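Local coordinates for transcriptional regulator, LacI family (Arthrobacter sp., PDB 4RKR), which probably regulates transcription as a LacI-type repressor or activator whose sugar-binding domain binds a galactose-containing sugar in the cleft between its two lobes, at residues A171-E176 against L196-L201. Numbering follows the deposited sequence.
With GAL (beta-D-galactopyranose), chain E.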
loop_
_atom_site.group_PDB
_atom_site.type_symbol
_atom_site.label_atom_id
_atom_site.label_comp_id
_atom_site.label_asym_id
_atom_site.label_seq_id
_atom_site.Cartn_x
_atom_site.Cartn_y
_atom_site.Cartn_z
ATOM N N ALA A 171 -5.881 -20.703 4.368
ATOM C CA ALA A 171 -4.761 -20.079 5.048
ATOM C C ALA A 171 -5.157 -18.691 5.559
ATOM O O ALA A 171 -6.220 -18.147 5.229
ATOM C CB ALA A 171 -3.564 -19.984 4.116
ATOM N N GLU A 172 -4.282 -18.144 6.386
ATOM C CA GLU A 172 -4.442 -16.825 6.948
ATOM C C GLU A 172 -4.178 -15.860 5.804
ATOM O O GLU A 172 -3.388 -16.155 4.904
ATOM C CB GLU A 172 -3.443 -16.634 8.098
ATOM C CG GLU A 172 -3.862 -15.645 9.170
ATOM C CD GLU A 172 -2.743 -15.346 10.154
ATOM O OE1 GLU A 172 -1.573 -15.231 9.721
ATOM O OE2 GLU A 172 -3.035 -15.219 11.361
ATOM N N GLU A 173 -4.836 -14.707 5.834
ATOM C CA GLU A 173 -4.829 -13.806 4.698
ATOM C C GLU A 173 -3.517 -13.008 4.615
ATOM O O GLU A 173 -3.491 -11.801 4.810
ATOM C CB GLU A 173 -6.051 -12.894 4.785
ATOM C CG GLU A 173 -6.262 -11.953 3.609
ATOM C CD GLU A 173 -7.525 -11.109 3.756
ATOM O OE1 GLU A 173 -8.351 -11.367 4.668
ATOM O OE2 GLU A 173 -7.697 -10.183 2.946
ATOM N N THR A 174 -2.422 -13.701 4.321
ATOM C CA THR A 174 -1.154 -13.051 4.019
ATOM C C THR A 174 -0.511 -13.788 2.850
ATOM O O THR A 174 -0.917 -14.896 2.516
ATOM C CB THR A 174 -0.205 -13.026 5.230
ATOM O OG1 THR A 174 0.177 -14.360 5.579
ATOM C CG2 THR A 174 -0.886 -12.374 6.428
ATOM N N ALA A 175 0.468 -13.149 2.217
ATOM C CA ALA A 175 1.178 -13.748 1.099
ATOM C C ALA A 175 1.938 -14.981 1.561
ATOM O O ALA A 175 1.835 -16.045 0.953
ATOM C CB ALA A 175 2.144 -12.742 0.486
ATOM N N GLU A 176 2.687 -14.827 2.650
ATOM C CA GLU A 176 3.490 -15.906 3.201
ATOM C C GLU A 176 2.621 -17.062 3.673
ATOM O O GLU A 176 2.939 -18.216 3.423
ATOM C CB GLU A 176 4.344 -15.391 4.365
ATOM C CG GLU A 176 5.061 -16.480 5.163
ATOM C CD GLU A 176 6.156 -17.190 4.380
ATOM O OE1 GLU A 176 6.389 -16.846 3.202
ATOM O OE2 GLU A 176 6.803 -18.103 4.947
ATOM N N LEU A 196 -7.778 -20.672 -7.831
ATOM C CA LEU A 196 -8.457 -19.431 -7.527
ATOM C C LEU A 196 -8.082 -19.021 -6.123
ATOM O O LEU A 196 -8.178 -19.814 -5.193
ATOM C CB LEU A 196 -9.968 -19.601 -7.609
ATOM C CG LEU A 196 -10.535 -19.892 -8.992
ATOM C CD1 LEU A 196 -12.046 -19.970 -8.899
ATOM C CD2 LEU A 196 -10.121 -18.830 -9.996
ATOM N N ALA A 197 -7.669 -17.775 -5.966
ATOM C CA ALA A 197 -7.236 -17.289 -4.674
ATOM C C ALA A 197 -8.277 -16.340 -4.136
ATOM O O ALA A 197 -8.906 -15.597 -4.902
ATOM C CB ALA A 197 -5.897 -16.589 -4.810
ATOM N N PHE A 198 -8.441 -16.353 -2.818
ATOM C CA PHE A 198 -9.348 -15.430 -2.128
ATOM C C PHE A 198 -9.140 -13.983 -2.591
ATOM O O PHE A 198 -10.094 -13.279 -2.922
ATOM C CB PHE A 198 -9.140 -15.543 -0.621
ATOM C CG PHE A 198 -9.930 -14.559 0.170
ATOM C CD1 PHE A 198 -11.267 -14.795 0.454
ATOM C CD2 PHE A 198 -9.340 -13.397 0.643
ATOM C CE1 PHE A 198 -12.016 -13.879 1.185
ATOM C CE2 PHE A 198 -10.077 -12.478 1.373
ATOM C CZ PHE A 198 -11.419 -12.716 1.646
ATOM N N ASN A 199 -7.889 -13.552 -2.655
ATOM C CA ASN A 199 -7.596 -12.231 -3.188
ATOM C C ASN A 199 -6.181 -12.141 -3.772
ATOM O O ASN A 199 -5.422 -13.106 -3.720
ATOM C CB ASN A 199 -7.825 -11.170 -2.098
ATOM C CG ASN A 199 -6.892 -11.325 -0.914
ATOM O OD1 ASN A 199 -5.920 -12.093 -0.950
ATOM N ND2 ASN A 199 -7.178 -10.582 0.153
ATOM N N ASP A 200 -5.835 -10.982 -4.321
ATOM C CA ASP A 200 -4.567 -10.808 -5.035
ATOM C C ASP A 200 -3.364 -10.958 -4.118
ATOM O O ASP A 200 -2.335 -11.518 -4.529
ATOM C CB ASP A 200 -4.516 -9.453 -5.764
ATOM C CG ASP A 200 -5.464 -9.388 -6.945
ATOM O OD1 ASP A 200 -6.109 -10.411 -7.233
ATOM O OD2 ASP A 200 -5.575 -8.320 -7.584
ATOM N N LEU A 201 -3.482 -10.493 -2.879
ATOM C CA LEU A 201 -2.390 -10.677 -1.909
ATOM C C LEU A 201 -2.043 -12.155 -1.716
ATOM O O LEU A 201 -0.880 -12.523 -1.805
ATOM C CB LEU A 201 -2.746 -10.065 -0.552
ATOM C CG LEU A 201 -1.659 -10.176 0.522
ATOM C CD1 LEU A 201 -0.351 -9.539 0.060
ATOM C CD2 LEU A 201 -2.147 -9.550 1.812
HETATM C C1 GAL E . -11.732 -7.826 2.174
HETATM C C2 GAL E . -10.393 -8.351 1.654
HETATM C C3 GAL E . -9.813 -7.411 0.599
HETATM C C4 GAL E . -10.850 -7.110 -0.469
HETATM C C5 GAL E . -12.157 -6.653 0.158
HETATM C C6 GAL E . -13.211 -6.460 -0.921
HETATM O O2 GAL E . -9.489 -8.439 2.760
HETATM O O3 GAL E . -8.667 -7.965 -0.057
HETATM O O4 GAL E . -11.075 -8.286 -1.241
HETATM O O5 GAL E . -12.639 -7.610 1.101
HETATM O O6 GAL E . -14.283 -5.693 -0.372
#
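The side chain of Glu173 runs fully extended, with CG anti to the backbone N (chi1 -175°); this carries its carboxylate across to the CE2 edge of Phe198 and to ND2 of Asn199. Asn199 has CG between its own backbone N and carbonyl carbon, which turns the amide toward the same carboxylate. Both residues sit on loops that follow parallel strands 166-171 and 194-197, at the sugar cleft of a periplasmic binding protein-like fold. Glu173 OE2 lies 2.9 Å from Asn199 ND2, with the carboxylate and amide planes 59° apart. The two groups grip neighbouring hydroxyls of the galactose unit. O2 of the sugar donates a hydrogen bond to Glu173 OE2. Asn199 ND2 donates to O3 at 3.0 Å, with a bent N-H...O angle of 146°. Asp227, Asp98, Tyr77, Asn27 and Arg151 also hydrogen-bond this sugar unit. An alanine at Glu173 is likely to leave the sugar O2 without its acceptor and open a gap beside the Phe198 ring. That ring meets Glu173 OE2 at its edge, through CE2 at 3.7 Å. Arg151 makes a cation-pi contact with the ring. Away from the sugar, the Leu201 side chain packs against the backbone: its CD2 lies 4.0 Å from Glu173 O. Thr174 and Asn199 are both N-caps; their side chains cap the backbone N of Ala177 and Met202, at the starts of helices 175-188 and 200-212. Ala175 also packs on Leu234 of the second subunit. Between the two helix starts, Ala175 CB rests 4.1 Å from Leu201 CD1.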